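Fimbrial structural subunit (Actinomyces naeslundii, PDB 3QDH) forms the shaft of Actinomyces type 2 fimbriae and, as an adhesin, probably mediates interactions with streptococci and host cells during oral biofilm development. Local coordinates at residues L35-L46 with I95-A105; L54-V62 with Y74-V85. All blocks are in the same frame, centred on the assembly; numbering follows the deposited sequence.

In the fold
Followed from the N terminus, the chain runs along strand 39-49, crosses to the facing sheet for strands 54-55 and 57-64, returns as the hairpin 74-79/82-87, passes through helix 89-96 and ends this circuit in strand 102-111. Contact 2, joining 54-62 to 74-85, closes the short inner loop that carries the zinc ligands Asp70 and Asp73. Contact 1, joining 35-46 to 95-105, closes the longer outer loop, so contact 2 is nested within it. Both bring the same two sheets together: 39-49 neighbours 82-87 in one, and 102-111 pairs with 57-64 in the other. The two contacts meet where Leu46 O probably accepts a hydrogen bond from Val85 N.

Contact 1. Residues L35-L46 with I95-A105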
loop_
_atom_site.group_PDB
_atom_site.type_symbol
_atom_site.label_atom_id
_atom_site.label_comp_id
_atom_site.label_asym_id
_atom_site.label_seq_id
_atom_site.Cartn_x
_atom_site.Cartn_y
_atom_site.Cartn_z
ATOM N N LEU A 35 -33.177 -0.878 2.418
ATOM C CA LEU A 35 -33.988 0.264 2.810
ATOM C C LEU A 35 -35.463 -0.033 2.570
ATOM O O LEU A 35 -35.811 -0.741 1.624
ATOM C CB LEU A 35 -33.559 1.541 2.062
ATOM C CG LEU A 35 -32.090 1.992 2.109
ATOM C CD1 LEU A 35 -31.914 3.330 1.399
ATOM C CD2 LEU A 35 -31.521 2.059 3.523
ATOM N N ASP A 36 -36.320 0.501 3.438
ATOM C CA ASP A 36 -37.760 0.518 3.174
ATOM C C ASP A 36 -38.019 1.213 1.850
ATOM O O ASP A 36 -37.233 2.077 1.431
ATOM C CB ASP A 36 -38.504 1.276 4.273
ATOM C CG ASP A 36 -38.409 0.600 5.613
ATOM O OD1 ASP A 36 -38.034 -0.593 5.667
ATOM O OD2 ASP A 36 -38.721 1.264 6.628
ATOM N N ALA A 37 -39.126 0.845 1.210
ATOM C CA ALA A 37 -39.560 1.449 -0.051
ATOM C C ALA A 37 -39.449 2.983 -0.073
ATOM O O ALA A 37 -38.975 3.546 -1.054
ATOM C CB ALA A 37 -40.993 1.009 -0.384
ATOM N N LYS A 38 -39.858 3.642 1.016
ATOM C CA LYS A 38 -39.896 5.113 1.064
ATOM C C LYS A 38 -38.750 5.729 1.883
ATOM O O LYS A 38 -38.859 6.857 2.370
ATOM C CB LYS A 38 -41.259 5.606 1.594
ATOM C CG LYS A 38 -42.460 5.304 0.684
ATOM C CD LYS A 38 -42.426 6.162 -0.584
ATOM C CE LYS A 38 -43.777 6.184 -1.298
ATOM N NZ LYS A 38 -43.671 6.842 -2.643
ATOM N N SER A 39 -37.659 4.982 2.035
ATOM C CA SER A 39 -36.453 5.489 2.692
ATOM C C SER A 39 -35.387 5.737 1.626
ATOM O O SER A 39 -35.117 4.861 0.794
ATOM C CB SER A 39 -35.972 4.478 3.748
ATOM O OG SER A 39 -34.693 4.823 4.251
ATOM N N PHE A 40 -34.790 6.930 1.637
ATOM C CA PHE A 40 -33.808 7.309 0.623
ATOM C C PHE A 40 -32.525 7.820 1.241
ATOM O O PHE A 40 -32.556 8.385 2.329
ATOM C CB PHE A 40 -34.373 8.409 -0.283
ATOM C CG PHE A 40 -35.680 8.049 -0.921
ATOM C CD1 PHE A 40 -35.712 7.423 -2.161
ATOM C CD2 PHE A 40 -36.877 8.323 -0.271
ATOM C CE1 PHE A 40 -36.932 7.076 -2.761
ATOM C CE2 PHE A 40 -38.105 7.978 -0.853
ATOM C CZ PHE A 40 -38.127 7.355 -2.102
ATOM N N TYR A 41 -31.403 7.624 0.544
ATOM C CA TYR A 41 -30.128 8.247 0.936
ATOM C C TYR A 41 -30.134 9.764 0.752
ATOM O O TYR A 41 -30.504 10.271 -0.309
ATOM C CB TYR A 41 -28.948 7.674 0.145
ATOM C CG TYR A 41 -28.663 6.228 0.480
ATOM C CD1 TYR A 41 -28.079 5.873 1.699
ATOM C CD2 TYR A 41 -28.991 5.213 -0.422
ATOM C CE1 TYR A 41 -27.823 4.528 2.009
ATOM C CE2 TYR A 41 -28.729 3.873 -0.129
ATOM C CZ TYR A 41 -28.155 3.542 1.086
ATOM O OH TYR A 41 -27.932 2.217 1.359
ATOM N N LYS A 42 -29.705 10.470 1.796
ATOM C CA LYS A 42 -29.368 11.888 1.690
ATOM C C LYS A 42 -27.975 11.974 1.096
ATOM O O LYS A 42 -27.655 12.894 0.328
ATOM C CB LYS A 42 -29.363 12.550 3.069
ATOM C CG LYS A 42 -30.717 12.611 3.791
ATOM C CD LYS A 42 -30.489 13.273 5.158
ATOM C CE LYS A 42 -31.564 12.933 6.151
ATOM N NZ LYS A 42 -31.259 13.527 7.492
ATOM N N TYR A 43 -27.134 11.006 1.467
ATOM C CA TYR A 43 -25.785 10.919 0.939
ATOM C C TYR A 43 -25.185 9.561 1.289
ATOM O O TYR A 43 -25.717 8.846 2.126
ATOM C CB TYR A 43 -24.881 12.072 1.470
ATOM C CG TYR A 43 -24.912 12.209 2.977
ATOM C CD1 TYR A 43 -24.082 11.430 3.792
ATOM C CD2 TYR A 43 -25.776 13.130 3.590
ATOM C CE1 TYR A 43 -24.157 11.538 5.203
ATOM C CE2 TYR A 43 -25.847 13.257 4.979
ATOM C CZ TYR A 43 -25.038 12.463 5.775
ATOM O OH TYR A 43 -25.110 12.607 7.140
ATOM N N PHE A 44 -24.090 9.221 0.625
ATOM C CA PHE A 44 -23.341 7.990 0.881
ATOM C C PHE A 44 -21.900 8.225 0.433
ATOM O O PHE A 44 -21.635 8.439 -0.748
ATOM C CB PHE A 44 -23.984 6.792 0.137
ATOM C CG PHE A 44 -23.394 5.448 0.509
ATOM C CD1 PHE A 44 -24.189 4.462 1.096
ATOM C CD2 PHE A 44 -22.060 5.172 0.259
ATOM C CE1 PHE A 44 -23.638 3.211 1.450
ATOM C CE2 PHE A 44 -21.497 3.926 0.609
ATOM C CZ PHE A 44 -22.287 2.951 1.191
ATOM N N GLN A 45 -20.961 8.191 1.379
ATOM C CA GLN A 45 -19.569 8.523 1.093
ATOM C C GLN A 45 -18.629 7.532 1.763
ATOM O O GLN A 45 -18.807 7.217 2.938
ATOM C CB GLN A 45 -19.260 9.943 1.600
ATOM C CG GLN A 45 -17.819 10.454 1.355
ATOM C CD GLN A 45 -17.601 11.828 1.974
ATOM O OE1 GLN A 45 -17.722 12.866 1.305
ATOM N NE2 GLN A 45 -17.310 11.841 3.261
ATOM N N LEU A 46 -17.627 7.058 1.019
ATOM C CA LEU A 46 -16.513 6.331 1.616
ATOM C C LEU A 46 -15.378 7.338 1.856
ATOM O O LEU A 46 -15.016 8.111 0.963
ATOM C CB LEU A 46 -16.047 5.185 0.710
ATOM C CG LEU A 46 -17.053 4.052 0.390
ATOM C CD1 LEU A 46 -16.472 3.126 -0.681
ATOM C CD2 LEU A 46 -17.466 3.266 1.641
ATOM N N ILE A 95 -27.477 2.469 -5.379
ATOM C CA ILE A 95 -27.183 1.820 -4.111
ATOM C C ILE A 95 -28.466 1.399 -3.398
ATOM O O ILE A 95 -28.548 0.280 -2.892
ATOM C CB ILE A 95 -26.264 2.670 -3.190
ATOM C CG1 ILE A 95 -24.917 2.904 -3.880
ATOM C CG2 ILE A 95 -26.049 1.958 -1.843
ATOM C CD1 ILE A 95 -23.987 3.949 -3.173
ATOM N N LYS A 96 -29.478 2.263 -3.393
ATOM C CA LYS A 96 -30.790 1.874 -2.850
ATOM C C LYS A 96 -31.393 0.637 -3.553
ATOM O O LYS A 96 -32.008 -0.224 -2.908
ATOM C CB LYS A 96 -31.774 3.058 -2.907
ATOM C CG LYS A 96 -33.179 2.728 -2.375
ATOM C CD LYS A 96 -34.101 3.951 -2.488
ATOM C CE LYS A 96 -35.572 3.531 -2.519
ATOM N NZ LYS A 96 -36.046 3.059 -1.207
ATOM N N ALA A 97 -31.200 0.559 -4.864
ATOM C CA ALA A 97 -31.731 -0.544 -5.673
ATOM C C ALA A 97 -30.884 -1.819 -5.575
ATOM O O ALA A 97 -31.237 -2.834 -6.164
ATOM C CB ALA A 97 -31.861 -0.109 -7.126
ATOM N N ALA A 98 -29.789 -1.763 -4.811
ATOM C CA ALA A 98 -28.849 -2.883 -4.684
ATOM C C ALA A 98 -28.652 -3.342 -3.231
ATOM O O ALA A 98 -27.518 -3.458 -2.773
ATOM C CB ALA A 98 -27.509 -2.512 -5.314
ATOM N N PRO A 99 -29.751 -3.631 -2.498
ATOM C CA PRO A 99 -29.574 -4.021 -1.102
ATOM C C PRO A 99 -28.744 -5.302 -0.965
ATOM O O PRO A 99 -28.883 -6.211 -1.787
ATOM C CB PRO A 99 -31.008 -4.263 -0.624
ATOM C CG PRO A 99 -31.766 -4.603 -1.882
ATOM C CD PRO A 99 -31.164 -3.726 -2.915
ATOM N N GLY A 100 -27.872 -5.346 0.045
ATOM C CA GLY A 100 -26.986 -6.493 0.269
ATOM C C GLY A 100 -25.745 -6.562 -0.615
ATOM O O GLY A 100 -24.933 -7.482 -0.479
ATOM N N LYS A 101 -25.594 -5.605 -1.530
ATOM C CA LYS A 101 -24.443 -5.601 -2.427
ATOM C C LYS A 101 -23.332 -4.716 -1.890
ATOM O O LYS A 101 -23.598 -3.690 -1.241
ATOM C CB LYS A 101 -24.833 -5.159 -3.844
ATOM C CG LYS A 101 -26.002 -5.949 -4.476
ATOM C CD LYS A 101 -25.633 -7.400 -4.800
ATOM C CE LYS A 101 -26.765 -8.079 -5.582
ATOM N NZ LYS A 101 -26.864 -9.533 -5.269
ATOM N N LYS A 102 -22.088 -5.093 -2.183
ATOM C CA LYS A 102 -20.943 -4.316 -1.707
ATOM C C LYS A 102 -20.626 -3.060 -2.509
ATOM O O LYS A 102 -20.450 -3.103 -3.735
ATOM C CB LYS A 102 -19.698 -5.195 -1.560
ATOM C CG LYS A 102 -19.739 -6.081 -0.321
ATOM C CD LYS A 102 -18.536 -7.024 -0.276
ATOM C CE LYS A 102 -18.794 -8.176 0.695
ATOM N NZ LYS A 102 -17.924 -9.361 0.394
ATOM N N VAL A 103 -20.575 -1.939 -1.789
ATOM C CA VAL A 103 -20.100 -0.668 -2.310
ATOM C C VAL A 103 -18.628 -0.561 -1.915
ATOM O O VAL A 103 -18.303 -0.661 -0.726
ATOM C CB VAL A 103 -20.846 0.520 -1.665
ATOM C CG1 VAL A 103 -20.439 1.813 -2.347
ATOM C CG2 VAL A 103 -22.386 0.313 -1.702
ATOM N N SER A 104 -17.748 -0.351 -2.893
ATOM C CA SER A 104 -16.310 -0.400 -2.629
ATOM C C SER A 104 -15.466 0.600 -3.414
ATOM O O SER A 104 -15.908 1.174 -4.410
ATOM C CB SER A 104 -15.778 -1.832 -2.841
ATOM O OG SER A 104 -15.925 -2.234 -4.190
ATOM N N ALA A 105 -14.246 0.815 -2.928
ATOM C CA ALA A 105 -13.229 1.543 -3.655
ATOM C C ALA A 105 -11.868 1.096 -3.150
ATOM O O ALA A 105 -11.766 0.472 -2.094
ATOM C CB ALA A 105 -13.403 3.043 -3.476
HETATM O O HOH W 1 -32.448 -0.966 -0.314
HETATM O O HOH W 2 -35.517 0.208 -1.082
HETATM O O HOH W 3 -29.023 0.320 -0.171
#
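Lys96 runs its side chain past Leu35 and Phe40 and pushes its ammonium group into the turn Asp36 to Ser39. The chain is extended as far as CE, and a bend at the last torsion (chi4 72°) swings NZ in among the carbonyls. NZ donates to Ser39 O at 2.8 Å from a position tilted 25° off that carbonyl's plane, and to Ala37 O from above its plane. A water shared with Leu35 O accepts a further bond from NZ, which also lies over a face of the Phe40 ring, a cation-pi contact of 4.7 Å to the centroid. Tyr41 presents its CE2 edge to Lys96 N while Leu35 CD1 sits over one face of the ring; another water links its OH to Ile95 O. With CG anti to the backbone N (chi1 -171°), Phe44 turns a ring face to Ile95 CD1, 4.2 Å from the ring centroid, and its CE2 lies 3.8 Å from Val103 CG1. Beyond it, Leu46 CD1 rests on the backbone between Ser104 and Ala105. Lys96 fastens helix 89-96 to the rim turn, while Phe44, Leu46, Ile95 and Val103 line the interior of a beta sandwich, the Sgo0707 N2-like domain, probably the CnaA (DEv-IgG) module.

Contact 2. Residues L54-V62 with Y74-V85; sequences LTAVTATEV and YKVDTKGQTVTV
Val62 and Tyr74 meet at one end of a face-to-face beta-sheet packing, in which the hairpin 74-79/82-85 lies against strand 57-62 of the other sheet of the sandwich. Starting at CB, Val62 stands over one face of the Tyr74 ring, 3.8 Å from its centroid and 14° off the normal. Its two methyls then part: CG2 reaches Tyr74 CE1 at 3.6 Å, with Val76 CG2 and Val85 CG1 also near, while CG1 touches Tyr74 CD2 and meets Val85 CG1 tip to tip. The tyrosine hydroxyl continues past the valine to a water that also takes the backbone N-H of Val62. Farther along, Ala59 CB nestles among Val76 CG1, Val83 CG1 and Val85 CG2; Ala59 N is buried here and has no hydrogen-bond partner in the model. Val57 CG2 packs on Val83 CG2 at 3.6 Å.

Polar side chains hold the hairpin's turn end. Thr78 donates from OG1 to Val57 O at 2.7 Å, and a water donating to the same hydroxyl joins it to Thr58 OG1. Gln81 folds back at chi2 (-66°), which carries its amide to strand 54-55, just before the facing chain turns its corner at Ala56. There NE2 also bonds to Leu50 O, and gives Leu54 O a 3.0 Å hydrogen bond lying in the carbonyl plane, with an N-H...O angle of 157°.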
loop_
_atom_site.group_PDB
_atom_site.type_symbol
_atom_site.label_atom_id
_atom_site.label_comp_id
_atom_site.label_asym_id
_atom_site.label_seq_id
_atom_site.Cartn_x
_atom_site.Cartn_y
_atom_site.Cartn_z
ATOM N N LEU A 54 2.173 8.251 3.191
ATOM C CA LEU A 54 1.630 8.035 1.856
ATOM C C LEU A 54 1.321 9.364 1.166
ATOM O O LEU A 54 0.678 10.244 1.738
ATOM C CB LEU A 54 0.402 7.104 1.905
ATOM C CG LEU A 54 0.633 5.718 2.532
ATOM C CD1 LEU A 54 -0.682 4.926 2.723
ATOM C CD2 LEU A 54 1.632 4.900 1.720
ATOM N N THR A 55 1.806 9.507 -0.060
ATOM C CA THR A 55 1.649 10.754 -0.791
ATOM C C THR A 55 0.816 10.545 -2.060
ATOM O O THR A 55 0.604 9.402 -2.500
ATOM C CB THR A 55 3.029 11.387 -1.117
ATOM O OG1 THR A 55 2.880 12.799 -1.286
ATOM C CG2 THR A 55 3.651 10.766 -2.361
ATOM N N ALA A 56 0.360 11.659 -2.637
ATOM C CA ALA A 56 -0.496 11.657 -3.823
ATOM C C ALA A 56 -1.698 10.725 -3.622
ATOM O O ALA A 56 -2.043 9.934 -4.501
ATOM C CB ALA A 56 0.312 11.273 -5.080
ATOM N N VAL A 57 -2.329 10.835 -2.456
ATOM C CA VAL A 57 -3.384 9.906 -2.058
ATOM C C VAL A 57 -4.665 10.123 -2.863
ATOM O O VAL A 57 -5.014 11.257 -3.188
ATOM C CB VAL A 57 -3.657 9.931 -0.533
ATOM C CG1 VAL A 57 -2.374 9.562 0.238
ATOM C CG2 VAL A 57 -4.189 11.280 -0.070
ATOM N N THR A 58 -5.341 9.025 -3.181
ATOM C CA THR A 58 -6.535 9.052 -4.019
ATOM C C THR A 58 -7.293 7.739 -3.847
ATOM O O THR A 58 -6.958 6.916 -2.973
ATOM C CB THR A 58 -6.176 9.329 -5.531
ATOM O OG1 THR A 58 -7.352 9.718 -6.257
ATOM C CG2 THR A 58 -5.510 8.115 -6.190
ATOM N N ALA A 59 -8.330 7.560 -4.660
ATOM C CA ALA A 59 -9.073 6.322 -4.711
ATOM C C ALA A 59 -9.357 5.952 -6.163
ATOM O O ALA A 59 -9.583 6.833 -6.995
ATOM C CB ALA A 59 -10.376 6.446 -3.916
ATOM N N THR A 60 -9.317 4.653 -6.451
ATOM C CA THR A 60 -9.633 4.110 -7.779
ATOM C C THR A 60 -10.581 2.917 -7.653
ATOM O O THR A 60 -10.921 2.504 -6.540
ATOM C CB THR A 60 -8.365 3.617 -8.520
ATOM O OG1 THR A 60 -7.773 2.534 -7.785
ATOM C CG2 THR A 60 -7.349 4.738 -8.690
ATOM N N GLU A 61 -10.985 2.356 -8.794
ATOM C CA GLU A 61 -11.811 1.136 -8.843
ATOM C C GLU A 61 -13.094 1.224 -8.004
ATOM O O GLU A 61 -13.442 0.288 -7.278
ATOM C CB GLU A 61 -11.010 -0.110 -8.425
ATOM C CG GLU A 61 -9.736 -0.375 -9.212
ATOM C CD GLU A 61 -9.164 -1.771 -8.954
ATOM O OE1 GLU A 61 -9.910 -2.667 -8.506
ATOM O OE2 GLU A 61 -7.963 -1.977 -9.204
ATOM N N VAL A 62 -13.793 2.347 -8.101
ATOM C CA VAL A 62 -15.052 2.518 -7.381
ATOM C C VAL A 62 -16.044 1.548 -7.995
ATOM O O VAL A 62 -16.152 1.476 -9.222
ATOM C CB VAL A 62 -15.579 3.956 -7.491
ATOM C CG1 VAL A 62 -16.875 4.118 -6.679
ATOM C CG2 VAL A 62 -14.521 4.946 -6.997
ATOM N N TYR A 74 -20.326 8.956 -9.126
ATOM C CA TYR A 74 -19.586 9.325 -7.922
ATOM C C TYR A 74 -18.545 10.376 -8.259
ATOM O O TYR A 74 -18.230 10.612 -9.430
ATOM C CB TYR A 74 -18.892 8.080 -7.331
ATOM C CG TYR A 74 -18.018 7.406 -8.350
ATOM C CD1 TYR A 74 -16.681 7.776 -8.499
ATOM C CD2 TYR A 74 -18.541 6.432 -9.209
ATOM C CE1 TYR A 74 -15.879 7.176 -9.471
ATOM C CE2 TYR A 74 -17.751 5.831 -10.181
ATOM C CZ TYR A 74 -16.425 6.206 -10.302
ATOM O OH TYR A 74 -15.638 5.619 -11.259
ATOM N N LYS A 75 -17.989 10.989 -7.219
ATOM C CA LYS A 75 -16.869 11.903 -7.369
ATOM C C LYS A 75 -15.793 11.514 -6.361
ATOM O O LYS A 75 -16.084 11.334 -5.185
ATOM C CB LYS A 75 -17.308 13.344 -7.114
ATOM C CG LYS A 75 -18.014 14.013 -8.289
ATOM C CD LYS A 75 -18.511 15.403 -7.899
ATOM C CE LYS A 75 -19.148 16.122 -9.074
ATOM N NZ LYS A 75 -20.006 17.260 -8.601
ATOM N N VAL A 76 -14.562 11.387 -6.839
ATOM C CA VAL A 76 -13.402 11.154 -5.973
ATOM C C VAL A 76 -12.663 12.484 -5.771
ATOM O O VAL A 76 -12.415 13.215 -6.732
ATOM C CB VAL A 76 -12.463 10.101 -6.569
ATOM C CG1 VAL A 76 -11.279 9.818 -5.611
ATOM C CG2 VAL A 76 -13.226 8.807 -6.889
ATOM N N ASP A 77 -12.344 12.801 -4.519
ATOM C CA ASP A 77 -11.684 14.056 -4.174
ATOM C C ASP A 77 -10.655 13.791 -3.087
ATOM O O ASP A 77 -10.820 12.879 -2.276
ATOM C CB ASP A 77 -12.713 15.081 -3.673
ATOM C CG ASP A 77 -12.162 16.506 -3.631
ATOM O OD1 ASP A 77 -11.334 16.865 -4.494
ATOM O OD2 ASP A 77 -12.566 17.273 -2.734
ATOM N N THR A 78 -9.582 14.581 -3.086
ATOM C CA THR A 78 -8.624 14.569 -1.987
ATOM C C THR A 78 -8.542 15.965 -1.371
ATOM O O THR A 78 -8.348 16.948 -2.088
ATOM C CB THR A 78 -7.219 14.109 -2.457
ATOM O OG1 THR A 78 -7.288 12.776 -2.981
ATOM C CG2 THR A 78 -6.215 14.147 -1.290
ATOM N N LYS A 79 -8.724 16.047 -0.051
ATOM C CA LYS A 79 -8.444 17.264 0.716
ATOM C C LYS A 79 -7.393 16.919 1.777
ATOM O O LYS A 79 -7.680 16.194 2.729
ATOM C CB LYS A 79 -9.716 17.806 1.370
ATOM C CG LYS A 79 -10.742 18.352 0.376
ATOM C CD LYS A 79 -12.003 18.839 1.076
ATOM C CE LYS A 79 -13.018 19.366 0.071
ATOM N NZ LYS A 79 -13.941 20.339 0.720
ATOM N N GLY A 80 -6.172 17.419 1.598
ATOM C CA GLY A 80 -5.064 17.046 2.487
ATOM C C GLY A 80 -4.750 15.565 2.339
ATOM O O GLY A 80 -4.468 15.088 1.236
ATOM N N GLN A 81 -4.820 14.829 3.444
ATOM C CA GLN A 81 -4.635 13.376 3.403
ATOM C C GLN A 81 -5.969 12.623 3.284
ATOM O O GLN A 81 -5.988 11.390 3.179
ATOM C CB GLN A 81 -3.858 12.885 4.636
ATOM C CG GLN A 81 -2.362 13.244 4.628
ATOM C CD GLN A 81 -1.596 12.545 3.526
ATOM O OE1 GLN A 81 -1.221 13.171 2.539
ATOM N NE2 GLN A 81 -1.373 11.239 3.677
ATOM N N THR A 82 -7.075 13.364 3.275
ATOM C CA THR A 82 -8.404 12.740 3.329
ATOM C C THR A 82 -9.003 12.546 1.926
ATOM O O THR A 82 -9.259 13.513 1.204
ATOM C CB THR A 82 -9.362 13.531 4.253
ATOM O OG1 THR A 82 -8.743 13.725 5.530
ATOM C CG2 THR A 82 -10.685 12.784 4.443
ATOM N N VAL A 83 -9.197 11.285 1.546
ATOM C CA VAL A 83 -9.813 10.942 0.264
ATOM C C VAL A 83 -11.291 10.617 0.484
ATOM O O VAL A 83 -11.640 9.944 1.446
ATOM C CB VAL A 83 -9.085 9.752 -0.401
ATOM C CG1 VAL A 83 -9.659 9.464 -1.786
ATOM C CG2 VAL A 83 -7.587 10.044 -0.489
ATOM N N THR A 84 -12.157 11.122 -0.395
ATOM C CA THR A 84 -13.576 10.808 -0.332
ATOM C C THR A 84 -14.082 10.294 -1.682
ATOM O O THR A 84 -13.627 10.748 -2.745
ATOM C CB THR A 84 -14.452 12.013 0.119
ATOM O OG1 THR A 84 -14.247 13.128 -0.753
ATOM C CG2 THR A 84 -14.162 12.430 1.570
ATOM N N VAL A 85 -14.989 9.322 -1.611
ATOM C CA VAL A 85 -15.720 8.819 -2.772
ATOM C C VAL A 85 -17.173 9.106 -2.436
ATOM O O VAL A 85 -17.759 8.481 -1.546
ATOM C CB VAL A 85 -15.522 7.301 -2.976
ATOM C CG1 VAL A 85 -16.379 6.802 -4.184
ATOM C CG2 VAL A 85 -14.046 6.977 -3.151
HETATM O O HOH W 4 -8.340 12.335 -5.505
HETATM O O HOH W 5 -13.201 4.451 -10.126
#